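Genome polyprotein (Chicken sicinivirus JSY, PDB 6QWT) probably catalyses RNA-templated RNA synthesis as the 3Dpol polymerase part of the viral polyprotein, copying the picornaviral genome. Local coordinates at residues M188-G191 and G192-A196; K270-Q273 and S274-S278; A315-H319 and P320-T324; V420-S423 and L424-A428; I457-E460 and V461-R465. All coordinates share one frame; numbering follows the deposited sequence.

In the fold
The chain is a picornaviral polymerase with the right-hand fold of fingers, palm and thumb, and the contacts fall into two touching pairs and one outlier. Contacts 1 and 2, on the fingers side, have centres 17 Å apart; the Phe190 ring packs on Tyr271 and Val272, with Phe190 CE2 3.4 Å from Tyr271 CD2. Contacts 4 and 5, centres 12 Å apart, join helix 417-428 to helix 459-469 and the residue leading into it, Ile457. Contact 3 stands about 31 Å, centre to centre, from contacts 1 and 2, in the palm loop leading to hairpin 327-340, which carries the YGDD sequence of polymerase motif C. Contacts 2 and 4 lie on opposite sides of the chain's centre.

Contact 1: M188-G191 and G192-A196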
loop_
_atom_site.group_PDB
_atom_site.type_symbol
_atom_site.label_atom_id
_atom_site.label_comp_id
_atom_site.label_asym_id
_atom_site.label_seq_id
_atom_site.Cartn_x
_atom_site.Cartn_y
_atom_site.Cartn_z
ATOM N N MET A 188 6.021 -3.383 -17.817
ATOM C CA MET A 188 6.838 -4.134 -18.762
ATOM C C MET A 188 8.171 -4.518 -18.133
ATOM O O MET A 188 8.545 -5.696 -18.121
ATOM C CB MET A 188 7.049 -3.319 -20.040
ATOM C CG MET A 188 5.808 -3.213 -20.915
ATOM S SD MET A 188 6.017 -2.056 -22.283
ATOM C CE MET A 188 7.188 -2.945 -23.310
ATOM N N LEU A 189 8.886 -3.535 -17.575
ATOM C CA LEU A 189 10.224 -3.783 -17.041
ATOM C C LEU A 189 10.188 -4.709 -15.832
ATOM O O LEU A 189 11.022 -5.615 -15.712
ATOM C CB LEU A 189 10.891 -2.460 -16.663
ATOM C CG LEU A 189 11.163 -1.461 -17.785
ATOM C CD1 LEU A 189 11.634 -0.136 -17.203
ATOM C CD2 LEU A 189 12.192 -2.024 -18.748
ATOM N N PHE A 190 9.237 -4.493 -14.924
ATOM C CA PHE A 190 9.187 -5.209 -13.654
ATOM C C PHE A 190 8.050 -6.220 -13.581
ATOM O O PHE A 190 7.816 -6.793 -12.511
ATOM C CB PHE A 190 9.073 -4.210 -12.499
ATOM C CG PHE A 190 10.183 -3.201 -12.460
ATOM C CD1 PHE A 190 11.404 -3.517 -11.884
ATOM C CD2 PHE A 190 10.009 -1.936 -13.002
ATOM C CE1 PHE A 190 12.434 -2.591 -11.847
ATOM C CE2 PHE A 190 11.033 -1.006 -12.968
ATOM C CZ PHE A 190 12.247 -1.332 -12.391
ATOM N N GLY A 191 7.344 -6.460 -14.689
ATOM C CA GLY A 191 6.214 -7.377 -14.654
ATOM C C GLY A 191 6.609 -8.795 -14.292
ATOM O O GLY A 191 5.861 -9.502 -13.611
ATOM N N GLY A 192 7.783 -9.237 -14.751
ATOM C CA GLY A 192 8.281 -10.538 -14.338
ATOM C C GLY A 192 8.488 -10.628 -12.838
ATOM O O GLY A 192 8.160 -11.641 -12.215
ATOM N N LEU A 193 9.027 -9.566 -12.235
ATOM C CA LEU A 193 9.135 -9.523 -10.782
ATOM C C LEU A 193 7.759 -9.475 -10.128
ATOM O O LEU A 193 7.510 -10.185 -9.145
ATOM C CB LEU A 193 9.976 -8.322 -10.352
ATOM C CG LEU A 193 10.147 -8.100 -8.846
ATOM C CD1 LEU A 193 10.942 -9.233 -8.207
ATOM C CD2 LEU A 193 10.810 -6.762 -8.582
ATOM N N PHE A 194 6.850 -8.654 -10.667
ATOM C CA PHE A 194 5.507 -8.563 -10.101
ATOM C C PHE A 194 4.791 -9.904 -10.174
ATOM O O PHE A 194 4.118 -10.307 -9.219
ATOM C CB PHE A 194 4.695 -7.484 -10.822
ATOM C CG PHE A 194 5.258 -6.093 -10.674
ATOM C CD1 PHE A 194 6.117 -5.781 -9.630
ATOM C CD2 PHE A 194 4.929 -5.097 -11.583
ATOM C CE1 PHE A 194 6.636 -4.502 -9.497
ATOM C CE2 PHE A 194 5.443 -3.817 -11.454
ATOM C CZ PHE A 194 6.299 -3.520 -10.411
ATOM N N GLU A 195 4.927 -10.613 -11.298
ATOM C CA GLU A 195 4.348 -11.947 -11.415
ATOM C C GLU A 195 4.848 -12.859 -10.303
ATOM O O GLU A 195 4.058 -13.539 -9.637
ATOM C CB GLU A 195 4.689 -12.550 -12.776
ATOM C CG GLU A 195 3.766 -12.147 -13.901
ATOM C CD GLU A 195 4.012 -12.965 -15.151
ATOM O OE1 GLU A 195 5.180 -13.330 -15.406
ATOM O OE2 GLU A 195 3.040 -13.253 -15.875
ATOM N N ALA A 196 6.165 -12.875 -10.084
ATOM C CA ALA A 196 6.748 -13.804 -9.123
ATOM C C ALA A 196 6.290 -13.503 -7.701
ATOM O O ALA A 196 6.081 -14.423 -6.902
ATOM C CB ALA A 196 8.274 -13.759 -9.215
HETATM O O HOH W 1 10.337 -7.939 -14.681
#
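Phe194 turns its CG anti to the carbonyl carbon (chi1 -63°), which lays its ring back along the chain beneath Phe190, while Phe190, with the same kind of first torsion (chi1 -57°), sends its own ring off in another direction and leaves CB, not the ring, over its neighbour. The place is a break between two consecutive helices, 180-189 and 191-198, with Phe190 as the N-cap of the second. Phe190 CB sits over the face of the Phe194 ring, 3.9 Å from its centroid, in a CH-pi contact, and comes within 3.5 Å of Phe194 CZ. Over the ring as well, near its rim, stands the carbonyl oxygen Phe190 O, 3.2 Å from Phe194 CG. That oxygen is also the acceptor for Phe194 N at 2.8 Å, so a single residue supplies both the hydrogen bond and the cover for the aromatic side chain. A flat ring suits the position because its face can take both the CB and the carbonyl oxygen of Phe190. Gly191 and Gly192 keep the first turn of the new helix slim. The Phe190 ring turns toward helix 267-276, and Glu195 OE2 is held by Thr98 OG1. Along the break the direct bond from Leu193 N to Leu189 O is replaced by a water, which donates to Leu189 O at 2.6 Å and accepts from Leu193 N at 3.2 Å.

Contact 2: K270-Q273 and S274-S278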
loop_
_atom_site.group_PDB
_atom_site.type_symbol
_atom_site.label_atom_id
_atom_site.label_comp_id
_atom_site.label_asym_id
_atom_site.label_seq_id
_atom_site.Cartn_x
_atom_site.Cartn_y
_atom_site.Cartn_z
ATOM N N LYS A 270 17.418 3.214 -14.509
ATOM C CA LYS A 270 16.859 4.518 -14.850
ATOM C C LYS A 270 15.406 4.635 -14.405
ATOM O O LYS A 270 14.975 5.703 -13.955
ATOM C CB LYS A 270 16.991 4.770 -16.351
ATOM C CG LYS A 270 18.418 5.083 -16.799
ATOM C CD LYS A 270 18.702 6.578 -16.738
ATOM C CE LYS A 270 20.186 6.879 -16.926
ATOM N NZ LYS A 270 20.887 7.109 -15.630
ATOM N N TYR A 271 14.632 3.552 -14.508
ATOM C CA TYR A 271 13.250 3.618 -14.041
ATOM C C TYR A 271 13.188 3.734 -12.524
ATOM O O TYR A 271 12.346 4.462 -11.986
ATOM C CB TYR A 271 12.455 2.403 -14.513
ATOM C CG TYR A 271 10.960 2.583 -14.337
ATOM C CD1 TYR A 271 10.170 3.050 -15.381
ATOM C CD2 TYR A 271 10.344 2.308 -13.121
ATOM C CE1 TYR A 271 8.803 3.225 -15.220
ATOM C CE2 TYR A 271 8.984 2.483 -12.951
ATOM C CZ TYR A 271 8.216 2.940 -14.003
ATOM O OH TYR A 271 6.858 3.111 -13.837
ATOM N N VAL A 272 14.065 3.021 -11.814
ATOM C CA VAL A 272 14.097 3.149 -10.362
ATOM C C VAL A 272 14.524 4.555 -9.959
ATOM O O VAL A 272 14.048 5.092 -8.951
ATOM C CB VAL A 272 15.011 2.066 -9.755
ATOM C CG1 VAL A 272 15.146 2.248 -8.249
ATOM C CG2 VAL A 272 14.458 0.684 -10.076
ATOM N N GLN A 273 15.395 5.190 -10.749
ATOM C CA GLN A 273 15.754 6.575 -10.466
ATOM C C GLN A 273 14.542 7.491 -10.575
ATOM O O GLN A 273 14.387 8.427 -9.780
ATOM C CB GLN A 273 16.868 7.047 -11.402
ATOM C CG GLN A 273 17.335 8.465 -11.087
ATOM C CD GLN A 273 18.520 8.905 -11.920
ATOM O OE1 GLN A 273 18.578 8.658 -13.124
ATOM N NE2 GLN A 273 19.475 9.569 -11.277
ATOM N N SER A 274 13.661 7.232 -11.545
ATOM C CA SER A 274 12.434 8.014 -11.661
ATOM C C SER A 274 11.485 7.790 -10.492
ATOM O O SER A 274 10.467 8.484 -10.398
ATOM C CB SER A 274 11.721 7.696 -12.982
ATOM O OG SER A 274 10.903 6.544 -12.867
ATOM N N ILE A 275 11.793 6.846 -9.609
ATOM C CA ILE A 275 11.001 6.601 -8.415
ATOM C C ILE A 275 11.552 7.352 -7.208
ATOM O O ILE A 275 10.790 7.977 -6.471
ATOM C CB ILE A 275 10.914 5.085 -8.142
ATOM C CG1 ILE A 275 9.897 4.439 -9.080
ATOM C CG2 ILE A 275 10.538 4.812 -6.693
ATOM C CD1 ILE A 275 9.975 2.938 -9.111
ATOM N N TYR A 276 12.871 7.317 -6.991
ATOM C CA TYR A 276 13.440 8.009 -5.838
ATOM C C TYR A 276 13.887 9.434 -6.147
ATOM O O TYR A 276 14.170 10.191 -5.214
ATOM C CB TYR A 276 14.609 7.207 -5.236
ATOM C CG TYR A 276 15.845 7.023 -6.102
ATOM C CD1 TYR A 276 16.121 5.794 -6.684
ATOM C CD2 TYR A 276 16.759 8.058 -6.293
ATOM C CE1 TYR A 276 17.253 5.602 -7.455
ATOM C CE2 TYR A 276 17.894 7.877 -7.069
ATOM C CZ TYR A 276 18.133 6.642 -7.647
ATOM O OH TYR A 276 19.253 6.436 -8.419
ATOM N N LEU A 277 13.959 9.816 -7.425
ATOM C CA LEU A 277 14.180 11.204 -7.847
ATOM C C LEU A 277 13.020 11.547 -8.779
ATOM O O LEU A 277 13.176 11.595 -10.002
ATOM C CB LEU A 277 15.543 11.380 -8.527
ATOM C CG LEU A 277 16.001 12.820 -8.781
ATOM C CD1 LEU A 277 16.047 13.605 -7.478
ATOM C CD2 LEU A 277 17.359 12.841 -9.468
ATOM N N SER A 278 11.852 11.786 -8.191
ATOM C CA SER A 278 10.591 11.813 -8.914
ATOM C C SER A 278 10.077 13.236 -9.086
ATOM O O SER A 278 10.344 14.117 -8.265
ATOM C CB SER A 278 9.541 10.975 -8.179
ATOM O OG SER A 278 9.364 11.455 -6.857
#
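Ser274 and Tyr271 form the tight side of this helical turn. The hydroxyl of Ser274, held between backbone N and carbonyl carbon (chi1 84°), donates to Tyr271 O at 2.7 Å and stands above the centre of the Tyr271 ring. A small hydroxyl is apt here, since it can turn back to its own helix while also bonding Tyr151 OH. Beside it, Ile275 CD1 lies 4.0 Å from Tyr271 CE2, adding apolar bulk to a buried face; Tyr271 OH bonds Ala182 O. The turn ends helix 267-276 just before strand 277-282, in the fingers insertion that separates polymerase motifs A and B. Val272 O is gripped by two amides, Ile275 N at 2.9 Å and Tyr276 N at 3.2 Å, and Val272 CG1 packs on the Tyr276 ring, 4.0 Å from CD1. Tyr276 belongs to the packed part too: it folds back (chi1 65°) so that Gln273 CA lies over its face, 3.8 Å from the centroid, in a CH-pi contact, and its ring also meets helix 243-256. Toward solvent the packing thins. Gln273 CG comes no nearer than 3.9 Å to Tyr276 OH, its amide is turned 50° from the ring plane, and Lys270 is exposed, joined to the turn through its backbone O, which accepts Ser274 N.

Contact 3: A315-H319 and P320-T324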
loop_
_atom_site.group_PDB
_atom_site.type_symbol
_atom_site.label_atom_id
_atom_site.label_comp_id
_atom_site.label_asym_id
_atom_site.label_seq_id
_atom_site.Cartn_x
_atom_site.Cartn_y
_atom_site.Cartn_z
ATOM N N ALA A 315 18.774 -3.193 10.411
ATOM C CA ALA A 315 18.691 -2.933 11.844
ATOM C C ALA A 315 19.007 -4.182 12.658
ATOM O O ALA A 315 19.735 -4.113 13.656
ATOM C CB ALA A 315 17.296 -2.414 12.203
ATOM N N MET A 316 18.466 -5.329 12.248
ATOM C CA MET A 316 18.695 -6.559 12.994
ATOM C C MET A 316 20.139 -7.034 12.860
ATOM O O MET A 316 20.675 -7.648 13.791
ATOM C CB MET A 316 17.705 -7.632 12.525
ATOM C CG MET A 316 16.243 -7.163 12.554
ATOM S SD MET A 316 15.020 -8.353 11.931
ATOM C CE MET A 316 16.019 -9.268 10.780
ATOM N N LEU A 317 20.791 -6.731 11.735
ATOM C CA LEU A 317 22.175 -7.142 11.532
ATOM C C LEU A 317 23.133 -6.490 12.522
ATOM O O LEU A 317 24.239 -7.002 12.721
ATOM C CB LEU A 317 22.612 -6.824 10.101
ATOM C CG LEU A 317 22.220 -7.869 9.057
ATOM C CD1 LEU A 317 22.468 -7.337 7.655
ATOM C CD2 LEU A 317 22.975 -9.169 9.293
ATOM N N THR A 318 22.744 -5.375 13.140
ATOM C CA THR A 318 23.574 -4.741 14.154
ATOM C C THR A 318 23.372 -5.333 15.545
ATOM O O THR A 318 24.104 -4.964 16.469
ATOM C CB THR A 318 23.308 -3.230 14.203
ATOM O OG1 THR A 318 22.034 -2.984 14.807
ATOM C CG2 THR A 318 23.328 -2.634 12.800
ATOM N N HIS A 319 22.413 -6.236 15.716
ATOM C CA HIS A 319 22.203 -6.857 17.019
ATOM C C HIS A 319 23.211 -7.983 17.228
ATOM O O HIS A 319 23.389 -8.819 16.337
ATOM C CB HIS A 319 20.783 -7.399 17.142
ATOM C CG HIS A 319 20.387 -7.731 18.547
ATOM N ND1 HIS A 319 20.855 -8.845 19.212
ATOM C CD2 HIS A 319 19.576 -7.087 19.420
ATOM C CE1 HIS A 319 20.344 -8.877 20.429
ATOM N NE2 HIS A 319 19.564 -7.822 20.581
ATOM N N PRO A 320 23.870 -8.047 18.387
ATOM C CA PRO A 320 24.913 -9.069 18.580
ATOM C C PRO A 320 24.398 -10.499 18.509
ATOM O O PRO A 320 25.150 -11.396 18.109
ATOM C CB PRO A 320 25.473 -8.739 19.974
ATOM C CG PRO A 320 24.388 -7.948 20.651
ATOM C CD PRO A 320 23.731 -7.161 19.557
ATOM N N ASP A 321 23.142 -10.741 18.876
ATOM C CA ASP A 321 22.599 -12.091 18.930
ATOM C C ASP A 321 21.711 -12.423 17.740
ATOM O O ASP A 321 21.011 -13.440 17.773
ATOM C CB ASP A 321 21.820 -12.292 20.230
ATOM C CG ASP A 321 22.667 -12.035 21.457
ATOM O OD1 ASP A 321 22.292 -11.168 22.273
ATOM O OD2 ASP A 321 23.718 -12.696 21.597
ATOM N N PHE A 322 21.719 -11.601 16.694
ATOM C CA PHE A 322 20.875 -11.866 15.537
ATOM C C PHE A 322 21.342 -13.130 14.830
ATOM O O PHE A 322 22.506 -13.236 14.432
ATOM C CB PHE A 322 20.893 -10.684 14.570
ATOM C CG PHE A 322 20.139 -10.940 13.290
ATOM C CD1 PHE A 322 18.813 -11.342 13.321
ATOM C CD2 PHE A 322 20.756 -10.785 12.060
ATOM C CE1 PHE A 322 18.119 -11.584 12.152
ATOM C CE2 PHE A 322 20.064 -11.024 10.885
ATOM C CZ PHE A 322 18.745 -11.422 10.931
ATOM N N ASP A 323 20.434 -14.089 14.684
ATOM C CA ASP A 323 20.687 -15.294 13.906
ATOM C C ASP A 323 20.255 -15.016 12.471
ATOM O O ASP A 323 19.062 -14.845 12.199
ATOM C CB ASP A 323 19.937 -16.482 14.503
ATOM C CG ASP A 323 20.400 -17.815 13.943
ATOM O OD1 ASP A 323 20.628 -17.912 12.718
ATOM O OD2 ASP A 323 20.525 -18.775 14.730
ATOM N N THR A 324 21.223 -14.964 11.553
ATOM C CA THR A 324 20.927 -14.612 10.168
ATOM C C THR A 324 20.120 -15.675 9.441
ATOM O O THR A 324 19.784 -15.474 8.270
ATOM C CB THR A 324 22.223 -14.338 9.397
ATOM O OG1 THR A 324 23.040 -15.515 9.385
ATOM C CG2 THR A 324 22.992 -13.190 10.041
#
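Phe322 has Met316 CB over the centre of one ring face and the backbone N of Thr324 over the opposite one, with Leu317 CD2 at the edge, 3.8 Å from Phe322 CE2. The His319 ring has Pro320 CD over one face, toward the rim, and the amide of Asp321 at its edge, near its plane. These two rings belong to a pair of linked type I beta turns, Met316-His319 and His319-Phe322, the second closed by Phe322 N bonding His319 O at 3.3 Å, that lead the chain from the end of palm helix 298-316, the helix of polymerase motif B, toward strand 327-332. Pro320, with the restricted phi of its ring, fits the second position of its turn, and its CD makes a CH-pi contact 3.7 Å from the His319 centroid. An aromatic ring suits Phe322, since its two faces can take Met316 CB and the Thr324 amide: Met316 CB lies 4.0 Å from its centroid and nearly on the ring normal. Met316 is bent at chi3 (-28°), which brings CE to 3.4 Å from Phe322 CE1 and leaves SD in an oblique Met-aromatic contact. A flexible thioether can follow the ring in this way. Outside the turns, His319 meets Phe348 edge-to-face, and Phe322 packs against the Trp327 ring. At the first turn, Thr318 OG1 donates back to Ala315 O at 2.8 Å. His319 ND1 accepts the hydrogen of Asp321 N at 3.0 Å, with an N-H...N angle of 158°, consistent with a neutral imidazole protonated at NE2.

Contact 4: V420-S423 and L424-A428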
loop_
_atom_site.group_PDB
_atom_site.type_symbol
_atom_site.label_atom_id
_atom_site.label_comp_id
_atom_site.label_asym_id
_atom_site.label_seq_id
_atom_site.Cartn_x
_atom_site.Cartn_y
_atom_site.Cartn_z
ATOM N N VAL A 420 -22.354 -0.329 -0.137
ATOM C CA VAL A 420 -21.503 -0.080 1.023
ATOM C C VAL A 420 -21.750 -1.131 2.099
ATOM O O VAL A 420 -20.805 -1.657 2.704
ATOM C CB VAL A 420 -21.737 1.345 1.555
ATOM C CG1 VAL A 420 -20.998 1.558 2.875
ATOM C CG2 VAL A 420 -21.304 2.374 0.520
ATOM N N ILE A 421 -23.019 -1.459 2.349
ATOM C CA ILE A 421 -23.356 -2.461 3.358
ATOM C C ILE A 421 -22.820 -3.829 2.960
ATOM O O ILE A 421 -22.263 -4.559 3.790
ATOM C CB ILE A 421 -24.879 -2.496 3.579
ATOM C CG1 ILE A 421 -25.312 -1.351 4.488
ATOM C CG2 ILE A 421 -25.319 -3.829 4.163
ATOM C CD1 ILE A 421 -26.573 -0.715 4.033
ATOM N N THR A 422 -22.977 -4.197 1.686
ATOM C CA THR A 422 -22.540 -5.514 1.236
ATOM C C THR A 422 -21.035 -5.695 1.410
ATOM O O THR A 422 -20.580 -6.740 1.886
ATOM C CB THR A 422 -22.946 -5.727 -0.222
ATOM O OG1 THR A 422 -24.375 -5.740 -0.322
ATOM C CG2 THR A 422 -22.400 -7.044 -0.742
ATOM N N SER A 423 -20.244 -4.681 1.045
ATOM C CA SER A 423 -18.794 -4.837 1.106
ATOM C C SER A 423 -18.285 -4.875 2.544
ATOM O O SER A 423 -17.238 -5.476 2.811
ATOM C CB SER A 423 -18.109 -3.718 0.321
ATOM O OG SER A 423 -18.604 -2.453 0.711
ATOM N N LEU A 424 -18.999 -4.245 3.480
ATOM C CA LEU A 424 -18.604 -4.306 4.882
ATOM C C LEU A 424 -19.003 -5.618 5.545
ATOM O O LEU A 424 -18.364 -6.021 6.525
ATOM C CB LEU A 424 -19.201 -3.124 5.649
ATOM C CG LEU A 424 -18.694 -1.747 5.198
ATOM C CD1 LEU A 424 -19.425 -0.630 5.921
ATOM C CD2 LEU A 424 -17.185 -1.613 5.391
ATOM N N CYS A 425 -20.033 -6.294 5.030
ATOM C CA CYS A 425 -20.370 -7.622 5.531
ATOM C C CYS A 425 -19.201 -8.583 5.364
ATOM O O CYS A 425 -18.976 -9.452 6.212
ATOM C CB CYS A 425 -21.607 -8.152 4.811
ATOM S SG CYS A 425 -23.125 -7.288 5.246
ATOM N N TYR A 426 -18.441 -8.438 4.273
ATOM C CA TYR A 426 -17.289 -9.300 4.042
ATOM C C TYR A 426 -16.209 -9.116 5.099
ATOM O O TYR A 426 -15.392 -10.021 5.299
ATOM C CB TYR A 426 -16.698 -9.036 2.657
ATOM C CG TYR A 426 -17.633 -9.368 1.519
ATOM C CD1 TYR A 426 -18.028 -8.392 0.612
ATOM C CD2 TYR A 426 -18.119 -10.660 1.345
ATOM C CE1 TYR A 426 -18.883 -8.689 -0.434
ATOM C CE2 TYR A 426 -18.977 -10.967 0.299
ATOM C CZ TYR A 426 -19.354 -9.977 -0.586
ATOM O OH TYR A 426 -20.204 -10.268 -1.630
ATOM N N LEU A 427 -16.187 -7.965 5.772
ATOM C CA LEU A 427 -15.206 -7.702 6.815
ATOM C C LEU A 427 -15.719 -8.069 8.200
ATOM O O LEU A 427 -14.961 -8.596 9.021
ATOM C CB LEU A 427 -14.797 -6.223 6.793
ATOM C CG LEU A 427 -14.251 -5.675 5.470
ATOM C CD1 LEU A 427 -13.966 -4.185 5.583
ATOM C CD2 LEU A 427 -12.999 -6.430 5.063
ATOM N N ALA A 428 -17.002 -7.814 8.465
ATOM C CA ALA A 428 -17.552 -7.864 9.814
ATOM C C ALA A 428 -17.915 -9.267 10.290
ATOM O O ALA A 428 -17.871 -9.522 11.498
ATOM C CB ALA A 428 -18.794 -6.970 9.898
#
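Tyr426 and Thr422, one helical turn apart in the thumb helix 417-428, lie side by side and point the same way. Following the tyrosine outward, its CB stands 3.6 Å from Ser423 O. With CG anti to the carbonyl carbon (chi1 -64°), the ring leans back over the preceding turn: CD1 meets Thr422 O at 3.3 Å, and CE1 then passes to the threonine methyl, 3.9 Å from Thr422 CG2. The tip, OH, is still only 4.0 Å from that methyl. Threonine serves both needs here, because CG2 receives the ring while OG1 bonds the Gln418 side chain. A similar side-by-side pair lies on another side of the helix, where Val420 CG1 and Leu424 CD1 touch at 4.1 Å, two branched chains lying alongside each other; Leu424 then continues into Trp439 and Tyr405. Cys425, compact enough for the crowd between helices 433-449 and 459-469, has its amide bonded to Ile421 O, and its SG touches Ile421 CG2. At the end of the helix, Leu424 O takes two amide hydrogens, from Leu427 N and from Ala428 N, each at 3.0 Å.

Contact 5: I457-E460 and V461-R465; sequences IPYE and VLQYR
Pro458 is the N-cap of helix 459-469, and its carbonyl oxygen receives Leu462 N at 3.3 Å, in the carbonyl plane, together with a weak bond from Val461 N. Just before the cap, Ile457 reaches across to Leu462: Ile457 CG2 lies 3.7 Å from Leu462 CG, the two side chains crossing at about a right angle. A residue preceding the N-cap that packs against the fourth residue of the helix makes a hydrophobic staple, and beta-branched isoleucine suits it because its CG2 also touches Val461 CG1 at 3.8 Å. Proline brings no capping side chain; its ring-restricted phi and extended psi (146°) turn the chain into the helix, and its CD lies alongside Val461 CG2. On a different side, Tyr459 has CG anti to the backbone N (chi1 175°) and runs beside Gln463. Gln463 CB sits over the tyrosine ring, 4.1 Å from its centroid, as a CH-pi contact, and the bend at chi2 then brings the amide almost parallel to the ring, the planes 10° apart. Gln463 NE2 is satisfied by Asp389 OD2, just beyond strand 384-388. The helix belongs to the C-terminal end of the thumb: Ile457 and Leu462 face Tyr426 of helix 417-428, while Tyr436 of helix 433-449 packs on Tyr459 and Leu462 and bonds Ile457 O through its hydroxyl.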
loop_
_atom_site.group_PDB
_atom_site.type_symbol
_atom_site.label_atom_id
_atom_site.label_comp_id
_atom_site.label_asym_id
_atom_site.label_seq_id
_atom_site.Cartn_x
_atom_site.Cartn_y
_atom_site.Cartn_z
ATOM N N ILE A 457 -25.928 -9.817 3.994
ATOM C CA ILE A 457 -25.606 -11.194 3.603
ATOM C C ILE A 457 -25.710 -12.093 4.829
ATOM O O ILE A 457 -25.104 -11.784 5.876
ATOM C CB ILE A 457 -24.197 -11.267 2.994
ATOM C CG1 ILE A 457 -24.049 -10.244 1.868
ATOM C CG2 ILE A 457 -23.901 -12.677 2.491
ATOM C CD1 ILE A 457 -22.618 -10.049 1.410
ATOM N N PRO A 458 -26.459 -13.193 4.776
ATOM C CA PRO A 458 -26.604 -14.042 5.965
ATOM C C PRO A 458 -25.264 -14.620 6.394
ATOM O O PRO A 458 -24.397 -14.916 5.569
ATOM C CB PRO A 458 -27.573 -15.140 5.508
ATOM C CG PRO A 458 -28.249 -14.582 4.285
ATOM C CD PRO A 458 -27.231 -13.705 3.631
ATOM N N TYR A 459 -25.101 -14.766 7.713
ATOM C CA TYR A 459 -23.838 -15.267 8.250
ATOM C C TYR A 459 -23.497 -16.640 7.683
ATOM O O TYR A 459 -22.324 -16.937 7.422
ATOM C CB TYR A 459 -23.890 -15.324 9.779
ATOM C CG TYR A 459 -22.645 -15.942 10.379
ATOM C CD1 TYR A 459 -21.519 -15.169 10.635
ATOM C CD2 TYR A 459 -22.585 -17.301 10.667
ATOM C CE1 TYR A 459 -20.373 -15.730 11.166
ATOM C CE2 TYR A 459 -21.445 -17.869 11.199
ATOM C CZ TYR A 459 -20.342 -17.080 11.446
ATOM O OH TYR A 459 -19.205 -17.644 11.979
ATOM N N GLU A 460 -24.507 -17.494 7.488
ATOM C CA GLU A 460 -24.248 -18.839 6.984
ATOM C C GLU A 460 -23.648 -18.808 5.586
ATOM O O GLU A 460 -22.842 -19.681 5.238
ATOM C CB GLU A 460 -25.535 -19.664 6.988
ATOM C CG GLU A 460 -25.908 -20.206 8.351
ATOM C CD GLU A 460 -27.150 -19.551 8.911
ATOM O OE1 GLU A 460 -27.959 -20.263 9.544
ATOM O OE2 GLU A 460 -27.318 -18.326 8.715
ATOM N N VAL A 461 -24.030 -17.822 4.774
ATOM C CA VAL A 461 -23.451 -17.681 3.441
ATOM C C VAL A 461 -21.988 -17.267 3.538
ATOM O O VAL A 461 -21.120 -17.820 2.851
ATOM C CB VAL A 461 -24.264 -16.674 2.607
ATOM C CG1 VAL A 461 -23.511 -16.301 1.332
ATOM C CG2 VAL A 461 -25.642 -17.236 2.279
ATOM N N LEU A 462 -21.691 -16.286 4.392
ATOM C CA LEU A 462 -20.322 -15.793 4.495
ATOM C C LEU A 462 -19.402 -16.842 5.104
ATOM O O LEU A 462 -18.274 -17.033 4.635
ATOM C CB LEU A 462 -20.290 -14.502 5.312
ATOM C CG LEU A 462 -21.039 -13.331 4.671
ATOM C CD1 LEU A 462 -21.251 -12.193 5.662
ATOM C CD2 LEU A 462 -20.308 -12.844 3.426
ATOM N N GLN A 463 -19.864 -17.534 6.149
ATOM C CA GLN A 463 -19.018 -18.530 6.795
ATOM C C GLN A 463 -18.800 -19.739 5.896
ATOM O O GLN A 463 -17.689 -20.276 5.836
ATOM C CB GLN A 463 -19.620 -18.949 8.137
ATOM C CG GLN A 463 -18.899 -20.113 8.818
ATOM C CD GLN A 463 -17.516 -19.746 9.349
ATOM O OE1 GLN A 463 -17.033 -18.626 9.161
ATOM N NE2 GLN A 463 -16.875 -20.697 10.021
ATOM N N TYR A 464 -19.840 -20.178 5.183
ATOM C CA TYR A 464 -19.659 -21.294 4.259
ATOM C C TYR A 464 -18.652 -20.944 3.172
ATOM O O TYR A 464 -17.732 -21.719 2.888
ATOM C CB TYR A 464 -20.988 -21.702 3.618
ATOM C CG TYR A 464 -20.760 -22.523 2.367
ATOM C CD1 TYR A 464 -20.371 -23.857 2.454
ATOM C CD2 TYR A 464 -20.881 -21.956 1.102
ATOM C CE1 TYR A 464 -20.136 -24.604 1.318
ATOM C CE2 TYR A 464 -20.644 -22.699 -0.037
ATOM C CZ TYR A 464 -20.273 -24.022 0.076
ATOM O OH TYR A 464 -20.038 -24.767 -1.059
ATOM N N ARG A 465 -18.821 -19.781 2.538
ATOM C CA ARG A 465 -17.938 -19.419 1.436
ATOM C C ARG A 465 -16.508 -19.189 1.909
ATOM O O ARG A 465 -15.564 -19.462 1.161
ATOM C CB ARG A 465 -18.478 -18.186 0.709
ATOM C CG ARG A 465 -19.533 -18.533 -0.334
ATOM C CD ARG A 465 -19.887 -17.355 -1.222
ATOM N NE ARG A 465 -18.783 -16.941 -2.085
ATOM C CZ ARG A 465 -18.388 -17.595 -3.174
ATOM N NH1 ARG A 465 -17.375 -17.132 -3.893
ATOM N NH2 ARG A 465 -19.000 -18.713 -3.546
#